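Local coordinates for protein SAP-like pentraxin (Limulus polyphemus, PDB 3FLP) that is an invertebrate lectin of the pentraxin family that binds two calcium ions per subunit, assembles into doubly stacked heptameric rings and probably recognises sugar ligands through its calcium sites, at residues Leu74-Ile88 and Val102-Tyr116. Residues are numbered along the deposited sequence; the frame is centred on the assembly and turned at random.
Sequences LNLGLQVNASSNKYI and VCHVWSGVDGRMAVY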
ATOM      1  N   LEU A  74      14.935  35.521 -32.240  1.00 13.76           N
ATOM      2  CA  LEU A  74      15.377  34.236 -32.768  1.00 12.64           C
ATOM      3  C   LEU A  74      14.770  33.951 -34.137  1.00 13.25           C
ATOM      4  O   LEU A  74      13.576  34.137 -34.345  1.00 12.82           O
ATOM      5  CB  LEU A  74      14.991  33.098 -31.824  1.00 12.03           C
ATOM      6  CG  LEU A  74      15.314  31.684 -32.330  1.00 11.71           C
ATOM      7  CD1 LEU A  74      16.823  31.499 -32.462  1.00  9.81           C
ATOM      8  CD2 LEU A  74      14.733  30.656 -31.378  1.00 11.79           C
ATOM      9  N   ASN A  75      15.607  33.507 -35.066  1.00 13.58           N
ATOM     10  CA  ASN A  75      15.152  33.151 -36.400  1.00 13.78           C
ATOM     11  C   ASN A  75      15.557  31.702 -36.670  1.00 12.11           C
ATOM     12  O   ASN A  75      16.731  31.344 -36.572  1.00 10.12           O
ATOM     13  CB  ASN A  75      15.766  34.081 -37.446  1.00 15.84           C
ATOM     14  CG  ASN A  75      14.785  35.123 -37.938  1.00 19.87           C
ATOM     15  OD1 ASN A  75      14.207  35.880 -37.149  1.00 22.71           O
ATOM     16  ND2 ASN A  75      14.591  35.173 -39.251  1.00 21.10           N
ATOM     17  N   LEU A  76      14.578  30.866 -36.992  1.00 11.21           N
ATOM     18  CA  LEU A  76      14.849  29.461 -37.255  1.00  9.89           C
ATOM     19  C   LEU A  76      14.670  29.170 -38.734  1.00 10.32           C
ATOM     20  O   LEU A  76      13.646  29.507 -39.330  1.00 10.27           O
ATOM     21  CB  LEU A  76      13.920  28.574 -36.418  1.00  8.50           C
ATOM     22  CG  LEU A  76      14.063  28.733 -34.900  1.00  6.77           C
ATOM     23  CD1 LEU A  76      12.964  27.957 -34.190  1.00  5.87           C
ATOM     24  CD2 LEU A  76      15.453  28.250 -34.462  1.00  3.93           C
ATOM     25  N   GLY A  77      15.680  28.541 -39.322  1.00  9.31           N
ATOM     26  CA  GLY A  77      15.619  28.233 -40.731  1.00  8.28           C
ATOM     27  C   GLY A  77      15.611  26.760 -41.068  1.00  8.68           C
ATOM     28  O   GLY A  77      16.054  25.912 -40.288  1.00  8.92           O
ATOM     29  N   LEU A  78      15.098  26.466 -42.256  1.00  7.86           N
ATOM     30  CA  LEU A  78      15.023  25.112 -42.757  1.00  8.25           C
ATOM     31  C   LEU A  78      15.304  25.109 -44.255  1.00  9.49           C
ATOM     32  O   LEU A  78      14.883  26.011 -44.982  1.00  9.93           O
ATOM     33  CB  LEU A  78      13.629  24.528 -42.511  1.00  7.30           C
ATOM     34  CG  LEU A  78      13.400  23.115 -43.072  1.00  8.23           C
ATOM     35  CD1 LEU A  78      14.346  22.126 -42.381  1.00  5.52           C
ATOM     36  CD2 LEU A  78      11.944  22.699 -42.867  1.00  4.89           C
ATOM     37  N   GLN A  79      16.025  24.094 -44.711  1.00  8.50           N
ATOM     38  CA  GLN A  79      16.318  23.946 -46.116  1.00  7.59           C
ATOM     39  C   GLN A  79      16.056  22.480 -46.442  1.00  7.50           C
ATOM     40  O   GLN A  79      16.518  21.593 -45.727  1.00  5.97           O
ATOM     41  CB  GLN A  79      17.778  24.332 -46.418  1.00  6.51           C
ATOM     42  CG  GLN A  79      18.238  23.904 -47.807  1.00  4.94           C
ATOM     43  CD  GLN A  79      19.598  24.464 -48.210  1.00  6.12           C
ATOM     44  OE1 GLN A  79      20.235  23.946 -49.130  1.00  6.74           O
ATOM     45  NE2 GLN A  79      20.039  25.525 -47.543  1.00  2.53           N
ATOM     46  N   VAL A  80      15.281  22.236 -47.495  1.00  7.75           N
ATOM     47  CA  VAL A  80      14.965  20.873 -47.916  1.00  8.17           C
ATOM     48  C   VAL A  80      15.266  20.702 -49.400  1.00  9.37           C
ATOM     49  O   VAL A  80      14.894  21.534 -50.227  1.00  8.66           O
ATOM     50  CB  VAL A  80      13.473  20.517 -47.675  1.00  7.41           C
ATOM     51  CG1 VAL A  80      13.193  19.093 -48.161  1.00  6.49           C
ATOM     52  CG2 VAL A  80      13.132  20.653 -46.201  1.00  4.69           C
ATOM     53  N   ASN A  81      15.948  19.613 -49.723  1.00 11.33           N
ATOM     54  CA  ASN A  81      16.321  19.298 -51.097  1.00 13.11           C
ATOM     55  C   ASN A  81      16.947  20.488 -51.827  1.00 13.34           C
ATOM     56  O   ASN A  81      16.515  20.868 -52.913  1.00 12.54           O
ATOM     57  CB  ASN A  81      15.107  18.783 -51.875  1.00 14.23           C
ATOM     58  CG  ASN A  81      15.505  18.005 -53.125  1.00 16.20           C
ATOM     59  OD1 ASN A  81      16.362  17.124 -53.064  1.00 16.10           O
ATOM     60  ND2 ASN A  81      14.876  18.318 -54.261  1.00 16.78           N
ATOM     61  N   ALA A  82      17.970  21.068 -51.207  1.00 12.88           N
ATOM     62  CA  ALA A  82      18.702  22.206 -51.760  1.00 12.74           C
ATOM     63  C   ALA A  82      17.859  23.434 -52.092  1.00 12.09           C
ATOM     64  O   ALA A  82      18.219  24.221 -52.962  1.00 10.37           O
ATOM     65  CB  ALA A  82      19.505  21.769 -52.998  1.00 12.35           C
ATOM     66  N   SER A  83      16.736  23.597 -51.407  1.00 11.44           N
ATOM     67  CA  SER A  83      15.903  24.769 -51.618  1.00 11.83           C
ATOM     68  C   SER A  83      16.650  25.919 -50.950  1.00 12.65           C
ATOM     69  O   SER A  83      17.712  25.717 -50.360  1.00 13.09           O
ATOM     70  CB  SER A  83      14.560  24.597 -50.915  1.00 12.98           C
ATOM     71  OG  SER A  83      14.737  24.595 -49.504  1.00 16.07           O
ATOM     72  N   SER A  84      16.108  27.126 -51.041  1.00 11.87           N
ATOM     73  CA  SER A  84      16.738  28.252 -50.373  1.00 11.39           C
ATOM     74  C   SER A  84      16.364  28.094 -48.898  1.00 11.88           C
ATOM     75  O   SER A  84      15.438  27.346 -48.569  1.00 10.44           O
ATOM     76  CB  SER A  84      16.198  29.570 -50.932  1.00  8.48           C
ATOM     77  OG  SER A  84      14.795  29.512 -51.106  1.00  6.76           O
ATOM     78  N   ASN A  85      17.083  28.766 -48.009  1.00 12.29           N
ATOM     79  CA  ASN A  85      16.767  28.672 -46.594  1.00 13.18           C
ATOM     80  C   ASN A  85      15.476  29.422 -46.293  1.00 13.65           C
ATOM     81  O   ASN A  85      15.321  30.579 -46.676  1.00 15.28           O
ATOM     82  CB  ASN A  85      17.909  29.237 -45.748  1.00 11.48           C
ATOM     83  CG  ASN A  85      19.124  28.329 -45.730  1.00 11.87           C
ATOM     84  OD1 ASN A  85      19.036  27.157 -45.341  1.00  9.88           O
ATOM     85  ND2 ASN A  85      20.269  28.864 -46.152  1.00  9.66           N
ATOM     86  N   LYS A  86      14.545  28.751 -45.626  1.00 13.54           N
ATOM     87  CA  LYS A  86      13.275  29.368 -45.262  1.00 13.88           C
ATOM     88  C   LYS A  86      13.361  29.721 -43.776  1.00 14.44           C
ATOM     89  O   LYS A  86      13.654  28.862 -42.940  1.00 13.31           O
ATOM     90  CB  LYS A  86      12.114  28.398 -45.510  1.00 13.76           C
ATOM     91  CG  LYS A  86      12.110  27.753 -46.893  1.00 13.67           C
ATOM     92  CD  LYS A  86      12.028  28.793 -47.998  1.00 16.03           C
ATOM     93  CE  LYS A  86      11.966  28.133 -49.370  1.00 18.18           C
ATOM     94  NZ  LYS A  86      11.861  29.151 -50.451  1.00 19.01           N
ATOM     95  N   TYR A  87      13.116  30.985 -43.458  1.00 13.76           N
ATOM     96  CA  TYR A  87      13.193  31.445 -42.081  1.00 14.93           C
ATOM     97  C   TYR A  87      11.859  31.867 -41.479  1.00 14.21           C
ATOM     98  O   TYR A  87      11.023  32.472 -42.145  1.00 14.08           O
ATOM     99  CB  TYR A  87      14.181  32.617 -41.975  1.00 15.52           C
ATOM    100  CG  TYR A  87      15.629  32.211 -42.139  1.00 16.15           C
ATOM    101  CD1 TYR A  87      16.298  31.538 -41.121  1.00 16.10           C
ATOM    102  CD2 TYR A  87      16.322  32.475 -43.323  1.00 16.29           C
ATOM    103  CE1 TYR A  87      17.622  31.136 -41.272  1.00 17.60           C
ATOM    104  CE2 TYR A  87      17.649  32.073 -43.484  1.00 17.12           C
ATOM    105  CZ  TYR A  87      18.288  31.404 -42.451  1.00 18.04           C
ATOM    106  OH  TYR A  87      19.596  30.988 -42.597  1.00 23.62           O
ATOM    107  N   ILE A  88      11.678  31.530 -40.208  1.00 13.56           N
ATOM    108  CA  ILE A  88      10.486  31.899 -39.461  1.00 12.93           C
ATOM    109  C   ILE A  88      10.991  32.506 -38.162  1.00 15.15           C
ATOM    110  O   ILE A  88      11.777  31.882 -37.437  1.00 15.78           O
ATOM    111  CB  ILE A  88       9.599  30.683 -39.139  1.00 11.34           C
ATOM    112  CG1 ILE A  88       9.022  30.102 -40.439  1.00 10.44           C
ATOM    113  CG2 ILE A  88       8.480  31.099 -38.189  1.00 10.69           C
ATOM    114  CD1 ILE A  88       8.139  28.895 -40.237  1.00  7.22           C
ATOM    115  N   VAL A 102      14.275  24.007 -29.115  1.00  8.59           N
ATOM    116  CA  VAL A 102      13.933  24.342 -30.485  1.00  9.77           C
ATOM    117  C   VAL A 102      13.498  23.096 -31.231  1.00  9.85           C
ATOM    118  O   VAL A 102      14.040  22.007 -31.026  1.00  9.38           O
ATOM    119  CB  VAL A 102      15.148  25.001 -31.210  1.00 10.97           C
ATOM    120  CG1 VAL A 102      14.931  25.012 -32.714  1.00 10.98           C
ATOM    121  CG2 VAL A 102      15.336  26.426 -30.703  1.00 10.68           C
ATOM    122  N   CYS A 103      12.500  23.254 -32.087  1.00 10.17           N
ATOM    123  CA  CYS A 103      12.019  22.135 -32.858  1.00 10.41           C
ATOM    124  C   CYS A 103      11.606  22.570 -34.265  1.00  9.20           C
ATOM    125  O   CYS A 103      10.996  23.620 -34.445  1.00  7.86           O
ATOM    126  CB  CYS A 103      10.842  21.466 -32.135  1.00 13.38           C
ATOM    127  SG  CYS A 103      10.598  19.763 -32.713  1.00 24.45           S
ATOM    128  N   HIS A 104      11.977  21.761 -35.254  1.00  6.99           N
ATOM    129  CA  HIS A 104      11.634  22.010 -36.650  1.00  7.56           C
ATOM    130  C   HIS A 104      10.699  20.894 -37.093  1.00  7.64           C
ATOM    131  O   HIS A 104      11.033  19.716 -36.966  1.00  8.22           O
ATOM    132  CB  HIS A 104      12.875  21.980 -37.550  1.00  5.91           C
ATOM    133  CG  HIS A 104      13.756  23.183 -37.421  1.00  7.38           C
ATOM    134  ND1 HIS A 104      14.469  23.468 -36.274  1.00  6.74           N
ATOM    135  CD2 HIS A 104      14.074  24.152 -38.312  1.00  6.31           C
ATOM    136  CE1 HIS A 104      15.194  24.556 -36.469  1.00  6.13           C
ATOM    137  NE2 HIS A 104      14.972  24.989 -37.696  1.00  8.21           N
ATOM    138  N   VAL A 105       9.534  21.265 -37.606  1.00  7.30           N
ATOM    139  CA  VAL A 105       8.550  20.301 -38.080  1.00  7.68           C
ATOM    140  C   VAL A 105       8.406  20.436 -39.595  1.00  8.56           C
ATOM    141  O   VAL A 105       8.079  21.513 -40.098  1.00  8.09           O
ATOM    142  CB  VAL A 105       7.182  20.557 -37.414  1.00  7.75           C
ATOM    143  CG1 VAL A 105       6.101  19.717 -38.068  1.00  4.12           C
ATOM    144  CG2 VAL A 105       7.279  20.242 -35.913  1.00  7.73           C
ATOM    145  N   TRP A 106       8.654  19.348 -40.318  1.00  7.06           N
ATOM    146  CA  TRP A 106       8.555  19.373 -41.772  1.00  8.66           C
ATOM    147  C   TRP A 106       7.713  18.239 -42.328  1.00  9.21           C
ATOM    148  O   TRP A 106       7.859  17.083 -41.924  1.00  8.31           O
ATOM    149  CB  TRP A 106       9.933  19.285 -42.428  1.00  6.67           C
ATOM    150  CG  TRP A 106       9.836  19.160 -43.928  1.00  5.87           C
ATOM    151  CD1 TRP A 106       9.425  20.123 -44.807  1.00  6.37           C
ATOM    152  CD2 TRP A 106      10.102  17.991 -44.712  1.00  5.54           C
ATOM    153  NE1 TRP A 106       9.418  19.627 -46.090  1.00  5.72           N
ATOM    154  CE2 TRP A 106       9.830  18.321 -46.062  1.00  5.42           C
ATOM    155  CE3 TRP A 106      10.544  16.696 -44.407  1.00  5.97           C
ATOM    156  CZ2 TRP A 106       9.986  17.404 -47.107  1.00  4.89           C
ATOM    157  CZ3 TRP A 106      10.699  15.780 -45.448  1.00  7.37           C
ATOM    158  CH2 TRP A 106      10.420  16.143 -46.783  1.00  7.41           C
ATOM    159  N   SER A 107       6.852  18.575 -43.279  1.00  8.29           N
ATOM    160  CA  SER A 107       6.002  17.587 -43.916  1.00  9.48           C
ATOM    161  C   SER A 107       6.089  17.738 -45.427  1.00  9.36           C
ATOM    162  O   SER A 107       5.666  18.754 -45.978  1.00  9.03           O
ATOM    163  CB  SER A 107       4.549  17.768 -43.470  1.00  8.18           C
ATOM    164  OG  SER A 107       3.720  16.795 -44.078  1.00 10.49           O
ATOM    165  N   GLY A 108       6.646  16.732 -46.090  1.00  9.09           N
ATOM    166  CA  GLY A 108       6.752  16.782 -47.533  1.00  8.69           C
ATOM    167  C   GLY A 108       5.421  16.429 -48.170  1.00  9.74           C
ATOM    168  O   GLY A 108       5.211  16.670 -49.362  1.00 10.93           O
ATOM    169  N   VAL A 109       4.516  15.861 -47.377  1.00  9.92           N
ATOM    170  CA  VAL A 109       3.207  15.475 -47.885  1.00 10.69           C
ATOM    171  C   VAL A 109       2.436  16.711 -48.334  1.00 12.17           C
ATOM    172  O   VAL A 109       1.857  16.721 -49.419  1.00 13.15           O
ATOM    173  CB  VAL A 109       2.368  14.719 -46.815  1.00  9.88           C
ATOM    174  CG1 VAL A 109       1.049  14.291 -47.405  1.00  7.20           C
ATOM    175  CG2 VAL A 109       3.129  13.492 -46.313  1.00  8.65           C
ATOM    176  N   ASP A 110       2.436  17.754 -47.504  1.00 12.55           N
ATOM    177  CA  ASP A 110       1.732  18.987 -47.837  1.00 11.60           C
ATOM    178  C   ASP A 110       2.682  20.166 -48.035  1.00 10.60           C
ATOM    179  O   ASP A 110       2.253  21.256 -48.393  1.00 10.57           O
ATOM    180  CB  ASP A 110       0.697  19.319 -46.745  1.00 13.46           C
ATOM    181  CG  ASP A 110       1.334  19.640 -45.390  1.00 16.10           C
ATOM    182  OD1 ASP A 110       2.564  19.454 -45.221  1.00 14.12           O
ATOM    183  OD2 ASP A 110       0.589  20.078 -44.486  1.00 16.71           O
ATOM    184  N   GLY A 111       3.974  19.938 -47.806  1.00 10.07           N
ATOM    185  CA  GLY A 111       4.957  20.996 -47.970  1.00 10.29           C
ATOM    186  C   GLY A 111       4.926  22.061 -46.883  1.00 11.34           C
ATOM    187  O   GLY A 111       5.360  23.194 -47.096  1.00 11.67           O
ATOM    188  N   ARG A 112       4.417  21.708 -45.708  1.00 11.30           N
ATOM    189  CA  ARG A 112       4.342  22.659 -44.609  1.00 12.15           C
ATOM    190  C   ARG A 112       5.520  22.570 -43.650  1.00 12.31           C
ATOM    191  O   ARG A 112       5.964  21.484 -43.276  1.00 12.23           O
ATOM    192  CB  ARG A 112       3.045  22.479 -43.815  1.00 12.32           C
ATOM    193  CG  ARG A 112       2.970  23.365 -42.577  1.00 14.40           C
ATOM    194  CD  ARG A 112       1.595  23.328 -41.943  1.00 17.53           C
ATOM    195  NE  ARG A 112       0.576  23.846 -42.849  1.00 20.56           N
ATOM    196  CZ  ARG A 112      -0.711  23.963 -42.540  1.00 22.45           C
ATOM    197  NH1 ARG A 112      -1.149  23.597 -41.340  1.00 23.76           N
ATOM    198  NH2 ARG A 112      -1.561  24.447 -43.435  1.00 23.07           N
ATOM    199  N   MET A 113       6.015  23.737 -43.261  1.00 12.18           N
ATOM    200  CA  MET A 113       7.126  23.853 -42.324  1.00 12.01           C
ATOM    201  C   MET A 113       6.620  24.621 -41.111  1.00 11.38           C
ATOM    202  O   MET A 113       5.875  25.585 -41.248  1.00 11.06           O
ATOM    203  CB  MET A 113       8.292  24.622 -42.958  1.00 12.40           C
ATOM    204  CG  MET A 113       9.282  25.209 -41.949  1.00 12.38           C
ATOM    205  SD  MET A 113      10.377  26.449 -42.687  1.00 14.00           S
ATOM    206  CE  MET A 113      11.316  27.012 -41.241  1.00 12.74           C
ATOM    207  N   ALA A 114       7.019  24.184 -39.924  1.00 11.22           N
ATOM    208  CA  ALA A 114       6.613  24.851 -38.693  1.00 10.79           C
ATOM    209  C   ALA A 114       7.754  24.750 -37.692  1.00 10.76           C
ATOM    210  O   ALA A 114       8.417  23.714 -37.602  1.00 10.34           O
ATOM    211  CB  ALA A 114       5.347  24.197 -38.119  1.00  9.95           C
ATOM    212  N   VAL A 115       8.004  25.832 -36.962  1.00  9.81           N
ATOM    213  CA  VAL A 115       9.069  25.818 -35.969  1.00  9.83           C
ATOM    214  C   VAL A 115       8.518  26.230 -34.615  1.00  9.20           C
ATOM    215  O   VAL A 115       7.520  26.956 -34.525  1.00  7.22           O
ATOM    216  CB  VAL A 115      10.244  26.754 -36.359  1.00 10.60           C
ATOM    217  CG1 VAL A 115      10.812  26.327 -37.700  1.00  7.10           C
ATOM    218  CG2 VAL A 115       9.781  28.203 -36.399  1.00  8.33           C
ATOM    219  N   TYR A 116       9.173  25.752 -33.564  1.00  8.68           N
ATOM    220  CA  TYR A 116       8.754  26.028 -32.207  1.00  7.27           C
ATOM    221  C   TYR A 116       9.919  26.416 -31.308  1.00  9.00           C
ATOM    222  O   TYR A 116      11.016  25.867 -31.420  1.00  8.94           O
ATOM    223  CB  TYR A 116       8.069  24.794 -31.630  1.00  7.66           C
ATOM    224  CG  TYR A 116       6.862  24.336 -32.417  1.00  7.15           C
ATOM    225  CD1 TYR A 116       7.002  23.656 -33.631  1.00  5.62           C
ATOM    226  CD2 TYR A 116       5.577  24.608 -31.960  1.00  4.83           C
ATOM    227  CE1 TYR A 116       5.883  23.264 -34.361  1.00  5.83           C
ATOM    228  CE2 TYR A 116       4.466  24.225 -32.674  1.00  7.13           C
ATOM    229  CZ  TYR A 116       4.620  23.555 -33.873  1.00  6.27           C
ATOM    230  OH  TYR A 116       3.495  23.196 -34.568  1.00 10.10           O
TER
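Met113 reaches out of strand 112-116 onto the face of the paired strands 74-80 and 86-88, a clear case of two β-sheets joined by side chains rather than by backbone pairing. Its CG stands anti to the backbone N (chi1 160°) and the chain beyond is extended, which carries CE to 3.6 Å from Leu78 CB, into contact with Lys86 O at 3.4 Å, and end to end with Ile88 CD1. Leu78 and Met113 run antiparallel alongside one another, Leu78 CD2 against Met113 CG, while the Leu78 and Trp106 side chains cross nearly perpendicularly, Leu78 CD2 resting 4.0 Å from Trp106 CB. At the calcium-site end, Val80 turns both methyls to one side of the indole: CG2 makes a CH-pi contact over the five-membered ring, 3.9 Å from its centroid, and CG1 lies above the rim near CZ2. The opposite face carries Gly108 N, and NE1 is hydrogen-bonded to Val128 O, so the ring's plane is fixed from several sides. Toward the other end, Leu76 and Val102 meet tip to tip, CD2 to CG1 at 3.7 Å, and Ile88 CG2 packs alongside Val115 CG2 at 3.6 Å. One polar link interrupts this apolar layer: His104 sets its ring edge against Gly77, and NE2 gives a weak, bent hydrogen bond to Gly77 O (3.0 Å, 124°). Strands 74-80 and 102-107 run in roughly the same direction, their axes 8.6 Å apart and turned by 36°. Two antiparallel sheets packed face to face thus form the hydrophobic core of the pentraxin β-sandwich, the jelly-roll architecture related to concanavalin A.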